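Side-chain contacts in putrescine aminotransferase (Halomonas elongata DSM 2581, PDB 6GWI), which probably transfers amino groups from amines such as putrescine to carbonyl acceptors, using pyridoxal-5'-phosphate as its cofactor: residues B[91-96]-B[111-116]; B[80-83]-B[87-90]; B[97-102]-B[332-337]. All blocks are in the same frame, centred on the assembly; numbering follows the deposited sequence.

Overall arrangement
Contacts 1 and 3 share helix 91-103, and contact 2 lies just before it in the chain; all three touch the second subunit. Contact 1 sets the helix's first half against strand 108-114, and contact 3 sets its second half against helix 324-339. The centres of contacts 1 and 2 are about 10 Å apart, and Val-94 CG2 meets Thr-89 OG1 at 3.6 Å. Contacts 1 and 3, about 11 Å apart between centres, are continuous: Val-111 CG1 reaches Ala-97 CB at 3.5 Å, and Leu-96 CD1 reaches Leu-334 CD1 at 3.8 Å. Contact 1 extends to one cofactor through Ser-116; the Asn-83 side chain of contact 2 lies about 9 Å from the dimer's other bound pyridoxal-5'-phosphate.

Contact 1 of 3, residues B[91-96]-B[111-116]; sequences PPAVRL and VFFTGS. With PLP (pyridoxal-5'-phosphate), chain D.
Two first torsions bring Leu-96 and Phe-113 together: Leu-96 holds CG opposite its backbone N (chi1 177°), whereas Phe-113 swings its ring carbon CG opposite its carbonyl carbon (chi1 -70°), and each side chain points at the other segment. This is a helix-on-strand contact of the class III aminotransferase fold, in which helix 91-103 packs on strand 108-114. The branch point and one methyl of the leucine do the touching: CD2 lies 3.5 Å from Phe-113 CE1 and CG 3.9 Å from Phe-113 CZ, an oblique approach to the far end of the ring. One turn earlier, Ala-93 meets the other flank of that ring, its O standing 4.0 Å from Phe-113 CE2. Within the strand, Val-111 CG2 sits 4.0 Å above one face of the ring, offset toward the rim. The ring of His-15 of the second subunit also meets this ring, so the phenylalanine joins helix, strand and dimer interface. Beyond the strand the chain turns toward the cofactor. Thr-114 OG1 donates to Ser-116 O at 2.9 Å, with a C=O...donor angle of 140°, and bridges the turn. Ser-116, a residue of the pyridoxal-5'-phosphate pocket, caps helix 117-134 by bonding its OG to Glu-119 N, and its CB comes to 3.4 Å from phosphate oxygen O1P.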
ATOM      1  N   PRO B  91     -15.905  11.626  -8.776  1.00 27.65           N
ATOM      2  CA  PRO B  91     -15.382  12.828  -9.458  1.00 34.53           C
ATOM      3  C   PRO B  91     -13.900  13.054  -9.203  1.00 33.67           C
ATOM      4  O   PRO B  91     -13.168  13.436 -10.128  1.00 25.12           O
ATOM      5  CB  PRO B  91     -16.230  13.970  -8.875  1.00 31.08           C
ATOM      6  CG  PRO B  91     -17.510  13.318  -8.476  1.00 28.28           C
ATOM      7  CD  PRO B  91     -17.144  11.920  -8.024  1.00 33.56           C
ATOM      8  N   PRO B  92     -13.412  12.870  -7.969  1.00 26.57           N
ATOM      9  CA  PRO B  92     -11.969  13.086  -7.747  1.00 28.42           C
ATOM     10  C   PRO B  92     -11.091  12.180  -8.593  1.00 21.76           C
ATOM     11  O   PRO B  92     -10.116  12.652  -9.192  1.00 21.31           O
ATOM     12  CB  PRO B  92     -11.802  12.813  -6.246  1.00 30.97           C
ATOM     13  CG  PRO B  92     -13.145  13.143  -5.666  1.00 36.50           C
ATOM     14  CD  PRO B  92     -14.125  12.640  -6.698  1.00 33.78           C
ATOM     15  N   ALA B  93     -11.417  10.888  -8.670  1.00 21.16           N
ATOM     16  CA  ALA B  93     -10.639   9.982  -9.506  1.00 26.54           C
ATOM     17  C   ALA B  93     -10.638  10.440 -10.959  1.00 24.62           C
ATOM     18  O   ALA B  93      -9.584  10.503 -11.603  1.00 20.42           O
ATOM     19  CB  ALA B  93     -11.204   8.565  -9.400  1.00 21.09           C
ATOM     20  N   VAL B  94     -11.812  10.797 -11.483  1.00 19.38           N
ATOM     21  CA  VAL B  94     -11.906  11.220 -12.877  1.00 19.79           C
ATOM     22  C   VAL B  94     -11.008  12.425 -13.121  1.00 22.48           C
ATOM     23  O   VAL B  94     -10.192  12.445 -14.050  1.00 22.64           O
ATOM     24  CB  VAL B  94     -13.370  11.534 -13.241  1.00 25.26           C
ATOM     25  CG1 VAL B  94     -13.479  12.051 -14.680  1.00 27.51           C
ATOM     26  CG2 VAL B  94     -14.244  10.309 -13.035  1.00 31.07           C
ATOM     27  N   ARG B  95     -11.152  13.453 -12.284  1.00 20.65           N
ATOM     28  CA  ARG B  95     -10.419  14.697 -12.486  1.00 24.52           C
ATOM     29  C   ARG B  95      -8.921  14.512 -12.265  1.00 21.32           C
ATOM     30  O   ARG B  95      -8.110  15.094 -12.995  1.00 22.49           O
ATOM     31  CB  ARG B  95     -11.001  15.768 -11.559  1.00 32.97           C
ATOM     32  CG  ARG B  95     -12.442  16.142 -11.937  1.00 42.67           C
ATOM     33  CD  ARG B  95     -13.057  17.211 -11.041  1.00109.31           C
ATOM     34  NE  ARG B  95     -13.094  16.790  -9.642  1.00119.70           N
ATOM     35  CZ  ARG B  95     -14.030  17.145  -8.764  1.00101.53           C
ATOM     36  NH1 ARG B  95     -15.039  17.928  -9.127  1.00107.22           N
ATOM     37  NH2 ARG B  95     -13.959  16.704  -7.515  1.00 64.54           N
ATOM     38  N   LEU B  96      -8.527  13.695 -11.284  1.00 20.83           N
ATOM     39  CA  LEU B  96      -7.103  13.474 -11.043  1.00 22.60           C
ATOM     40  C   LEU B  96      -6.451  12.725 -12.204  1.00 20.63           C
ATOM     41  O   LEU B  96      -5.345  13.077 -12.633  1.00 23.78           O
ATOM     42  CB  LEU B  96      -6.899  12.703  -9.738  1.00 22.54           C
ATOM     43  CG  LEU B  96      -5.447  12.353  -9.405  1.00 21.27           C
ATOM     44  CD1 LEU B  96      -4.579  13.605  -9.303  1.00 21.21           C
ATOM     45  CD2 LEU B  96      -5.376  11.549  -8.122  1.00 20.80           C
ATOM     46  N   VAL B 111      -3.906   5.923 -16.098  1.00 18.49           N
ATOM     47  CA  VAL B 111      -3.343   5.726 -14.769  1.00 22.78           C
ATOM     48  C   VAL B 111      -4.144   4.658 -14.037  1.00 16.02           C
ATOM     49  O   VAL B 111      -5.374   4.603 -14.133  1.00 17.19           O
ATOM     50  CB  VAL B 111      -3.309   7.043 -13.962  1.00 26.13           C
ATOM     51  CG1 VAL B 111      -4.714   7.565 -13.711  1.00 36.64           C
ATOM     52  CG2 VAL B 111      -2.560   6.837 -12.650  1.00 37.88           C
ATOM     53  N   PHE B 112      -3.427   3.799 -13.321  1.00 21.94           N
ATOM     54  CA  PHE B 112      -3.996   2.859 -12.363  1.00 24.56           C
ATOM     55  C   PHE B 112      -3.595   3.341 -10.974  1.00 20.15           C
ATOM     56  O   PHE B 112      -2.400   3.484 -10.689  1.00 21.30           O
ATOM     57  CB  PHE B 112      -3.482   1.442 -12.618  1.00 14.79           C
ATOM     58  CG  PHE B 112      -4.177   0.385 -11.804  1.00 20.10           C
ATOM     59  CD1 PHE B 112      -3.923   0.256 -10.447  1.00 29.34           C
ATOM     60  CD2 PHE B 112      -5.065  -0.496 -12.400  1.00 21.01           C
ATOM     61  CE1 PHE B 112      -4.557  -0.719  -9.695  1.00 23.51           C
ATOM     62  CE2 PHE B 112      -5.699  -1.473 -11.652  1.00 24.09           C
ATOM     63  CZ  PHE B 112      -5.443  -1.585 -10.299  1.00 26.67           C
ATOM     64  N   PHE B 113      -4.577   3.613 -10.125  1.00 16.79           N
ATOM     65  CA  PHE B 113      -4.292   4.199  -8.823  1.00 14.09           C
ATOM     66  C   PHE B 113      -3.960   3.127  -7.792  1.00 19.28           C
ATOM     67  O   PHE B 113      -4.495   2.015  -7.819  1.00 18.84           O
ATOM     68  CB  PHE B 113      -5.472   5.043  -8.335  1.00 16.97           C
ATOM     69  CG  PHE B 113      -5.667   6.313  -9.115  1.00 27.02           C
ATOM     70  CD1 PHE B 113      -4.717   7.320  -9.076  1.00 23.02           C
ATOM     71  CD2 PHE B 113      -6.803   6.502  -9.880  1.00 20.86           C
ATOM     72  CE1 PHE B 113      -4.895   8.488  -9.793  1.00 26.84           C
ATOM     73  CE2 PHE B 113      -6.985   7.666 -10.597  1.00 16.67           C
ATOM     74  CZ  PHE B 113      -6.032   8.662 -10.550  1.00 22.54           C
ATOM     75  N   THR B 114      -3.046   3.480  -6.887  1.00 15.58           N
ATOM     76  CA  THR B 114      -2.680   2.648  -5.751  1.00 20.08           C
ATOM     77  C   THR B 114      -2.566   3.546  -4.524  1.00 19.42           C
ATOM     78  O   THR B 114      -2.810   4.755  -4.591  1.00 26.83           O
ATOM     79  CB  THR B 114      -1.357   1.905  -5.982  1.00 18.09           C
ATOM     80  OG1 THR B 114      -0.277   2.845  -5.999  1.00 22.02           O
ATOM     81  CG2 THR B 114      -1.384   1.158  -7.294  1.00 16.64           C
ATOM     82  N   GLY B 115      -2.154   2.960  -3.404  1.00 27.73           N
ATOM     83  CA  GLY B 115      -1.993   3.718  -2.179  1.00 23.17           C
ATOM     84  C   GLY B 115      -0.576   4.168  -1.892  1.00 25.18           C
ATOM     85  O   GLY B 115      -0.370   5.086  -1.091  1.00 20.33           O
ATOM     86  N   SER B 116       0.407   3.542  -2.542  1.00 23.48           N
ATOM     87  CA  SER B 116       1.809   3.747  -2.211  1.00 16.96           C
ATOM     88  C   SER B 116       2.667   3.524  -3.448  1.00 16.10           C
ATOM     89  O   SER B 116       2.212   2.989  -4.463  1.00 18.75           O
ATOM     90  CB  SER B 116       2.271   2.792  -1.106  1.00 19.35           C
ATOM     91  OG  SER B 116       2.168   1.453  -1.558  1.00 23.28           O
TER
HETATM   92  N1  PLP D 501      10.198   3.791  -5.499  1.00 27.25           N
HETATM   93  C2  PLP D 501      11.094   4.777  -5.145  1.00 25.75           C
HETATM   94  C2A PLP D 501      12.069   5.302  -6.165  1.00 19.04           C
HETATM   95  C3  PLP D 501      11.090   5.283  -3.848  1.00 28.49           C
HETATM   96  O3  PLP D 501      11.989   6.263  -3.517  1.00 22.72           O
HETATM   97  C4  PLP D 501      10.179   4.812  -2.896  1.00 32.11           C
HETATM   98  C4A PLP D 501       9.757   5.759  -1.803  1.00 33.98           C
HETATM   99  C5  PLP D 501       9.285   3.805  -3.272  1.00 27.59           C
HETATM  100  C6  PLP D 501       9.299   3.305  -4.571  1.00 29.53           C
HETATM  101  C5A PLP D 501       8.282   3.233  -2.294  1.00 23.92           C
HETATM  102  O4P PLP D 501       7.194   4.101  -2.075  1.00 22.66           O
HETATM  103  P   PLP D 501       6.279   3.862  -0.771  1.00 21.27           P
HETATM  104  O1P PLP D 501       5.689   2.472  -0.824  1.00 19.43           O
HETATM  105  O2P PLP D 501       5.190   4.908  -0.737  1.00 22.77           O
HETATM  106  O3P PLP D 501       7.138   3.994   0.459  1.00 16.68           O

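Contact 2 of 3, residues B[80-83]-B[87-90]; sequences PYYN and KTTH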
ATOM      1  N   PRO B  80     -16.391  10.762   1.614  1.00 30.62           N
ATOM      2  CA  PRO B  80     -15.072  10.456   2.189  1.00 19.16           C
ATOM      3  C   PRO B  80     -14.411   9.264   1.525  1.00 18.82           C
ATOM      4  O   PRO B  80     -13.200   9.286   1.273  1.00 25.38           O
ATOM      5  CB  PRO B  80     -15.385  10.192   3.668  1.00 22.80           C
ATOM      6  CG  PRO B  80     -16.805   9.767   3.682  1.00 30.75           C
ATOM      7  CD  PRO B  80     -17.478  10.551   2.588  1.00 45.33           C
ATOM      8  N   TYR B  81     -15.189   8.230   1.211  1.00 25.75           N
ATOM      9  CA  TYR B  81     -14.667   7.055   0.539  1.00 23.75           C
ATOM     10  C   TYR B  81     -15.755   6.436  -0.322  1.00 21.19           C
ATOM     11  O   TYR B  81     -16.930   6.422   0.057  1.00 19.50           O
ATOM     12  CB  TYR B  81     -14.167   5.987   1.523  1.00 21.99           C
ATOM     13  CG  TYR B  81     -13.863   4.682   0.819  1.00 16.39           C
ATOM     14  CD1 TYR B  81     -12.725   4.551   0.030  1.00 24.32           C
ATOM     15  CD2 TYR B  81     -14.729   3.598   0.901  1.00 20.44           C
ATOM     16  CE1 TYR B  81     -12.445   3.376  -0.638  1.00 15.44           C
ATOM     17  CE2 TYR B  81     -14.457   2.414   0.235  1.00 28.21           C
ATOM     18  CZ  TYR B  81     -13.311   2.314  -0.532  1.00 27.40           C
ATOM     19  OH  TYR B  81     -13.027   1.151  -1.205  1.00 22.64           O
ATOM     20  N   TYR B  82     -15.357   5.940  -1.487  1.00 18.79           N
ATOM     21  CA  TYR B  82     -16.117   4.895  -2.154  1.00 28.65           C
ATOM     22  C   TYR B  82     -15.167   4.134  -3.069  1.00 20.06           C
ATOM     23  O   TYR B  82     -14.107   4.639  -3.450  1.00 21.73           O
ATOM     24  CB  TYR B  82     -17.325   5.434  -2.923  1.00 21.85           C
ATOM     25  CG  TYR B  82     -18.270   4.298  -3.206  1.00 22.51           C
ATOM     26  CD1 TYR B  82     -19.046   3.752  -2.192  1.00 18.94           C
ATOM     27  CD2 TYR B  82     -18.329   3.716  -4.463  1.00 26.00           C
ATOM     28  CE1 TYR B  82     -19.880   2.681  -2.432  1.00 20.78           C
ATOM     29  CE2 TYR B  82     -19.162   2.646  -4.713  1.00 22.56           C
ATOM     30  CZ  TYR B  82     -19.933   2.130  -3.694  1.00 21.59           C
ATOM     31  OH  TYR B  82     -20.766   1.062  -3.941  1.00 22.92           O
ATOM     32  N   ASN B  83     -15.543   2.900  -3.389  1.00 20.74           N
ATOM     33  CA  ASN B  83     -14.649   2.035  -4.140  1.00 20.91           C
ATOM     34  C   ASN B  83     -14.753   2.323  -5.635  1.00 21.08           C
ATOM     35  O   ASN B  83     -15.732   2.891  -6.125  1.00 25.33           O
ATOM     36  CB  ASN B  83     -14.949   0.557  -3.860  1.00 23.88           C
ATOM     37  CG  ASN B  83     -16.222   0.072  -4.531  1.00 18.78           C
ATOM     38  OD1 ASN B  83     -16.263  -0.128  -5.747  1.00 16.61           O
ATOM     39  ND2 ASN B  83     -17.263  -0.148  -3.734  1.00 26.15           N
ATOM     40  N   LYS B  87     -17.909  -1.360 -11.020  1.00 23.17           N
ATOM     41  CA  LYS B  87     -18.212  -0.576 -12.218  1.00 21.99           C
ATOM     42  C   LYS B  87     -18.503   0.874 -11.831  1.00 27.53           C
ATOM     43  O   LYS B  87     -19.437   1.501 -12.337  1.00 25.64           O
ATOM     44  CB  LYS B  87     -19.385  -1.177 -13.000  1.00 19.79           C
ATOM     45  CG  LYS B  87     -19.159  -2.602 -13.519  1.00 20.39           C
ATOM     46  CD  LYS B  87     -20.418  -3.148 -14.197  1.00 49.08           C
ATOM     47  CE  LYS B  87     -20.189  -4.521 -14.826  1.00 60.50           C
ATOM     48  NZ  LYS B  87     -21.447  -5.125 -15.363  1.00 49.74           N
ATOM     49  N   THR B  88     -17.699   1.402 -10.903  1.00 29.07           N
ATOM     50  CA  THR B  88     -17.923   2.716 -10.322  1.00 26.48           C
ATOM     51  C   THR B  88     -16.658   3.559 -10.378  1.00 20.70           C
ATOM     52  O   THR B  88     -15.538   3.041 -10.347  1.00 22.07           O
ATOM     53  CB  THR B  88     -18.357   2.641  -8.845  1.00 26.78           C
ATOM     54  OG1 THR B  88     -17.559   1.664  -8.161  1.00 28.11           O
ATOM     55  CG2 THR B  88     -19.829   2.304  -8.718  1.00 29.84           C
ATOM     56  N   THR B  89     -16.861   4.872 -10.434  1.00 21.35           N
ATOM     57  CA  THR B  89     -15.807   5.851 -10.224  1.00 22.80           C
ATOM     58  C   THR B  89     -16.400   6.978  -9.384  1.00 22.67           C
ATOM     59  O   THR B  89     -17.547   6.905  -8.935  1.00 23.17           O
ATOM     60  CB  THR B  89     -15.237   6.359 -11.556  1.00 24.23           C
ATOM     61  OG1 THR B  89     -14.058   7.138 -11.306  1.00 21.52           O
ATOM     62  CG2 THR B  89     -16.258   7.210 -12.308  1.00 27.16           C
ATOM     63  N   HIS B  90     -15.615   8.025  -9.161  1.00 24.89           N
ATOM     64  CA  HIS B  90     -16.102   9.205  -8.462  1.00 28.93           C
ATOM     65  C   HIS B  90     -15.388  10.422  -9.018  1.00 20.08           C
ATOM     66  O   HIS B  90     -14.358  10.286  -9.696  1.00 22.36           O
ATOM     67  CB  HIS B  90     -15.902   9.085  -6.945  1.00 25.07           C
ATOM     68  CG  HIS B  90     -14.546   8.594  -6.546  1.00 29.21           C
ATOM     69  ND1 HIS B  90     -13.403   9.339  -6.730  1.00 32.76           N
ATOM     70  CD2 HIS B  90     -14.150   7.435  -5.968  1.00 37.20           C
ATOM     71  CE1 HIS B  90     -12.361   8.662  -6.281  1.00 34.72           C
ATOM     72  NE2 HIS B  90     -12.786   7.501  -5.817  1.00 26.60           N
TER
HETATM   73  O   HOH W   1     -11.591   5.087  -4.587  1.00 18.99           O
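An Asx turn at Asn-83 begins the reversal that brings residues 87-90 back alongside 80-83, in the loop that links helix 66-78 to helix 91-103. The turn is defined by Asn-83 OD1, which accepts from Phe-85 N and Phe-86 N. Across the reversal, Thr-88 OG1 donates to Asn-83 O at 3.0 Å. The bond is bent, with a C=O...donor angle of 124°, and the hydroxyl stands 47° out of the carbonyl plane. A chi1 of 43°, which lodges OG1 between the backbone N and carbonyl carbon of Thr-88, aims the hydroxyl there. The same OG1 lies 3.9 Å from Tyr-82 CE2, at the ring's edge, while the methyl CG2 of Thr-88 is 4.1 Å from that carbon. Asn-83 ND2 rides 3.4 Å above one face of the Tyr-82 ring, toward its rim, and bonds to Gly-55 O of the second subunit. A valine in place of Thr-88 would probably leave Asn-83 O without its hydroxyl donor and loosen the closure of the reversal. A water in the plane of the His-90 ring donates to Tyr-82 O at 2.8 Å and is hydrogen-bonded to His-90 NE2 at 3.0 Å. The two segments are thus joined by one direct bond and one water bridge: the carbonyls of Asn-83 and Tyr-82 accept from a side chain and a water, not from backbone N-H groups of 87-90.

Contact 3 of 3, residues B[97-102]-B[332-337]; sequences AEKLCD and KNLELL
Leu-334 projects toward helix 97-102 against the side chains of Lys-99 and Leu-100, and its conformation explains the reach. Its CG stands opposite the carbonyl carbon (chi1 -60°), and CD1 continues the chain, anti to CA, making that methyl the touching atom. CD1 lies 3.9 Å from Leu-100 CD2 and equally near Leu-100 CG; the two leucine side chains cross at about a right angle. Leu-100 adopts a chi1 of -101°, well away from a staggered position, and in this conformation its CG and CD2 face Leu-334 CD1. The same methyl also meets the aliphatic part of Lys-99, whose CG is 4.2 Å from Leu-334 CD1. The lysine chain bends at its second torsion and is extended thereafter, passing Glu-335 obliquely, with CE 4.1 Å from Glu-335 CG. That meeting is between methylenes: Lys-99 NZ remains 5.8 Å from Glu-335 OE2, and its salt bridge goes to Glu-338, one turn beyond Leu-334 on the same helix. Apolar and charged parts are therefore sorted, the leucines inward, where both also touch Phe-262, and the lysine and glutamate ends toward the partly exposed border. The axes of the two short segments approach to 10.5 Å and cross at 41°, running in broadly the same N-to-C direction. The result is a helix-helix contact that joins helix 91-103 to helix 324-339, remote in sequence, in the class III aminotransferase fold.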
ATOM      1  N   ALA B  97      -7.108  11.679 -12.708  1.00 20.21           N
ATOM      2  CA  ALA B  97      -6.567  10.947 -13.848  1.00 21.65           C
ATOM      3  C   ALA B  97      -6.427  11.852 -15.067  1.00 21.69           C
ATOM      4  O   ALA B  97      -5.447  11.755 -15.815  1.00 22.27           O
ATOM      5  CB  ALA B  97      -7.455   9.744 -14.166  1.00 19.79           C
ATOM      6  N   GLU B  98      -7.411  12.724 -15.300  1.00 24.80           N
ATOM      7  CA  GLU B  98      -7.301  13.682 -16.394  1.00 31.43           C
ATOM      8  C   GLU B  98      -6.077  14.571 -16.209  1.00 34.94           C
ATOM      9  O   GLU B  98      -5.219  14.666 -17.096  1.00 24.75           O
ATOM     10  CB  GLU B  98      -8.571  14.531 -16.480  1.00 33.60           C
ATOM     11  CG  GLU B  98      -8.529  15.595 -17.567  1.00 52.27           C
ATOM     12  CD  GLU B  98      -9.766  16.474 -17.580  1.00 52.48           C
ATOM     13  OE1 GLU B  98     -10.412  16.620 -16.521  1.00 41.03           O
ATOM     14  OE2 GLU B  98     -10.090  17.022 -18.654  1.00 50.42           O
ATOM     15  N   LYS B  99      -5.974  15.222 -15.048  1.00 35.67           N
ATOM     16  CA  LYS B  99      -4.870  16.142 -14.803  1.00 30.94           C
ATOM     17  C   LYS B  99      -3.528  15.428 -14.898  1.00 31.20           C
ATOM     18  O   LYS B  99      -2.582  15.940 -15.510  1.00 26.42           O
ATOM     19  CB  LYS B  99      -5.039  16.786 -13.425  1.00 35.78           C
ATOM     20  CG  LYS B  99      -4.066  17.912 -13.122  1.00 32.63           C
ATOM     21  CD  LYS B  99      -4.373  19.120 -13.982  1.00 37.79           C
ATOM     22  CE  LYS B  99      -3.606  20.340 -13.525  1.00 51.99           C
ATOM     23  NZ  LYS B  99      -3.849  21.495 -14.434  1.00 70.51           N
ATOM     24  N   LEU B 100      -3.429  14.236 -14.303  1.00 25.34           N
ATOM     25  CA  LEU B 100      -2.162  13.511 -14.288  1.00 32.71           C
ATOM     26  C   LEU B 100      -1.714  13.149 -15.695  1.00 27.45           C
ATOM     27  O   LEU B 100      -0.548  13.334 -16.059  1.00 25.28           O
ATOM     28  CB  LEU B 100      -2.294  12.240 -13.454  1.00 30.57           C
ATOM     29  CG  LEU B 100      -1.749  12.238 -12.030  1.00 32.80           C
ATOM     30  CD1 LEU B 100      -2.031  10.873 -11.415  1.00 30.67           C
ATOM     31  CD2 LEU B 100      -0.262  12.567 -11.985  1.00 27.15           C
ATOM     32  N   CYS B 101      -2.624  12.583 -16.487  1.00 23.33           N
ATOM     33  CA  CYS B 101      -2.264  12.151 -17.830  1.00 33.87           C
ATOM     34  C   CYS B 101      -1.963  13.339 -18.730  1.00 30.42           C
ATOM     35  O   CYS B 101      -1.138  13.224 -19.642  1.00 37.01           O
ATOM     36  CB  CYS B 101      -3.386  11.283 -18.396  1.00 30.89           C
ATOM     37  SG  CYS B 101      -3.648   9.774 -17.418  1.00 32.70           S
ATOM     38  N   ASP B 102      -2.600  14.486 -18.481  1.00 37.73           N
ATOM     39  CA  ASP B 102      -2.270  15.689 -19.237  1.00 53.58           C
ATOM     40  C   ASP B 102      -0.855  16.168 -18.928  1.00 35.26           C
ATOM     41  O   ASP B 102      -0.192  16.736 -19.805  1.00 29.42           O
ATOM     42  CB  ASP B 102      -3.285  16.793 -18.940  1.00 93.73           C
ATOM     43  CG  ASP B 102      -4.673  16.468 -19.469  1.00 99.36           C
ATOM     44  OD1 ASP B 102      -4.843  15.401 -20.097  1.00 95.34           O
ATOM     45  OD2 ASP B 102      -5.598  17.277 -19.249  1.00 97.47           O
ATOM     46  N   LYS B 332      -5.568  18.878  -6.079  1.00 24.63           N
ATOM     47  CA  LYS B 332      -5.330  20.265  -5.696  1.00 28.41           C
ATOM     48  C   LYS B 332      -3.835  20.554  -5.630  1.00 20.53           C
ATOM     49  O   LYS B 332      -3.387  21.635  -6.026  1.00 27.97           O
ATOM     50  CB  LYS B 332      -5.999  20.560  -4.355  1.00 30.66           C
ATOM     51  CG  LYS B 332      -6.091  22.043  -4.015  1.00 40.38           C
ATOM     52  CD  LYS B 332      -6.944  22.773  -5.052  1.00 38.57           C
ATOM     53  CE  LYS B 332      -7.679  23.963  -4.463  1.00 58.59           C
ATOM     54  NZ  LYS B 332      -8.271  24.822  -5.529  1.00 76.22           N
ATOM     55  N   ASN B 333      -3.052  19.590  -5.139  1.00 24.80           N
ATOM     56  CA  ASN B 333      -1.602  19.746  -5.100  1.00 30.34           C
ATOM     57  C   ASN B 333      -1.034  19.970  -6.498  1.00 21.74           C
ATOM     58  O   ASN B 333      -0.236  20.889  -6.715  1.00 24.70           O
ATOM     59  CB  ASN B 333      -0.975  18.515  -4.442  1.00 28.10           C
ATOM     60  CG  ASN B 333       0.538  18.547  -4.457  1.00 24.05           C
ATOM     61  OD1 ASN B 333       1.161  19.350  -3.766  1.00 27.02           O
ATOM     62  ND2 ASN B 333       1.138  17.656  -5.237  1.00 29.34           N
ATOM     63  N   LEU B 334      -1.449  19.150  -7.469  1.00 25.56           N
ATOM     64  CA  LEU B 334      -0.975  19.336  -8.837  1.00 31.02           C
ATOM     65  C   LEU B 334      -1.398  20.694  -9.394  1.00 29.26           C
ATOM     66  O   LEU B 334      -0.605  21.373 -10.056  1.00 25.72           O
ATOM     67  CB  LEU B 334      -1.489  18.214  -9.739  1.00 28.61           C
ATOM     68  CG  LEU B 334      -1.074  16.789  -9.374  1.00 27.25           C
ATOM     69  CD1 LEU B 334      -1.720  15.805 -10.334  1.00 27.11           C
ATOM     70  CD2 LEU B 334       0.441  16.648  -9.391  1.00 33.66           C
ATOM     71  N   GLU B 335      -2.652  21.097  -9.158  1.00 39.64           N
ATOM     72  CA  GLU B 335      -3.124  22.385  -9.661  1.00 36.85           C
ATOM     73  C   GLU B 335      -2.303  23.536  -9.092  1.00 31.50           C
ATOM     74  O   GLU B 335      -2.017  24.514  -9.793  1.00 30.68           O
ATOM     75  CB  GLU B 335      -4.603  22.573  -9.321  1.00 65.14           C
ATOM     76  CG  GLU B 335      -5.549  21.691 -10.120  1.00 68.70           C
ATOM     77  CD  GLU B 335      -6.947  21.635  -9.524  1.00 51.97           C
ATOM     78  OE1 GLU B 335      -7.135  22.095  -8.378  1.00 53.06           O
ATOM     79  OE2 GLU B 335      -7.862  21.119 -10.200  1.00 40.71           O
ATOM     80  N   LEU B 336      -1.934  23.447  -7.811  1.00 32.20           N
ATOM     81  CA  LEU B 336      -1.127  24.491  -7.190  1.00 32.23           C
ATOM     82  C   LEU B 336       0.298  24.474  -7.730  1.00 33.35           C
ATOM     83  O   LEU B 336       0.853  25.523  -8.078  1.00 33.07           O
ATOM     84  CB  LEU B 336      -1.122  24.308  -5.673  1.00 34.21           C
ATOM     85  CG  LEU B 336      -2.441  24.614  -4.966  1.00 26.95           C
ATOM     86  CD1 LEU B 336      -2.386  24.136  -3.526  1.00 27.40           C
ATOM     87  CD2 LEU B 336      -2.744  26.102  -5.030  1.00 30.27           C
ATOM     88  N   LEU B 337       0.906  23.286  -7.814  1.00 28.05           N
ATOM     89  CA  LEU B 337       2.250  23.185  -8.371  1.00 33.86           C
ATOM     90  C   LEU B 337       2.312  23.837  -9.743  1.00 31.93           C
ATOM     91  O   LEU B 337       3.285  24.526 -10.071  1.00 29.30           O
ATOM     92  CB  LEU B 337       2.678  21.722  -8.475  1.00 27.31           C
ATOM     93  CG  LEU B 337       3.128  21.021  -7.195  1.00 36.13           C
ATOM     94  CD1 LEU B 337       3.212  19.518  -7.418  1.00 35.88           C
ATOM     95  CD2 LEU B 337       4.461  21.573  -6.733  1.00 21.97           C
TER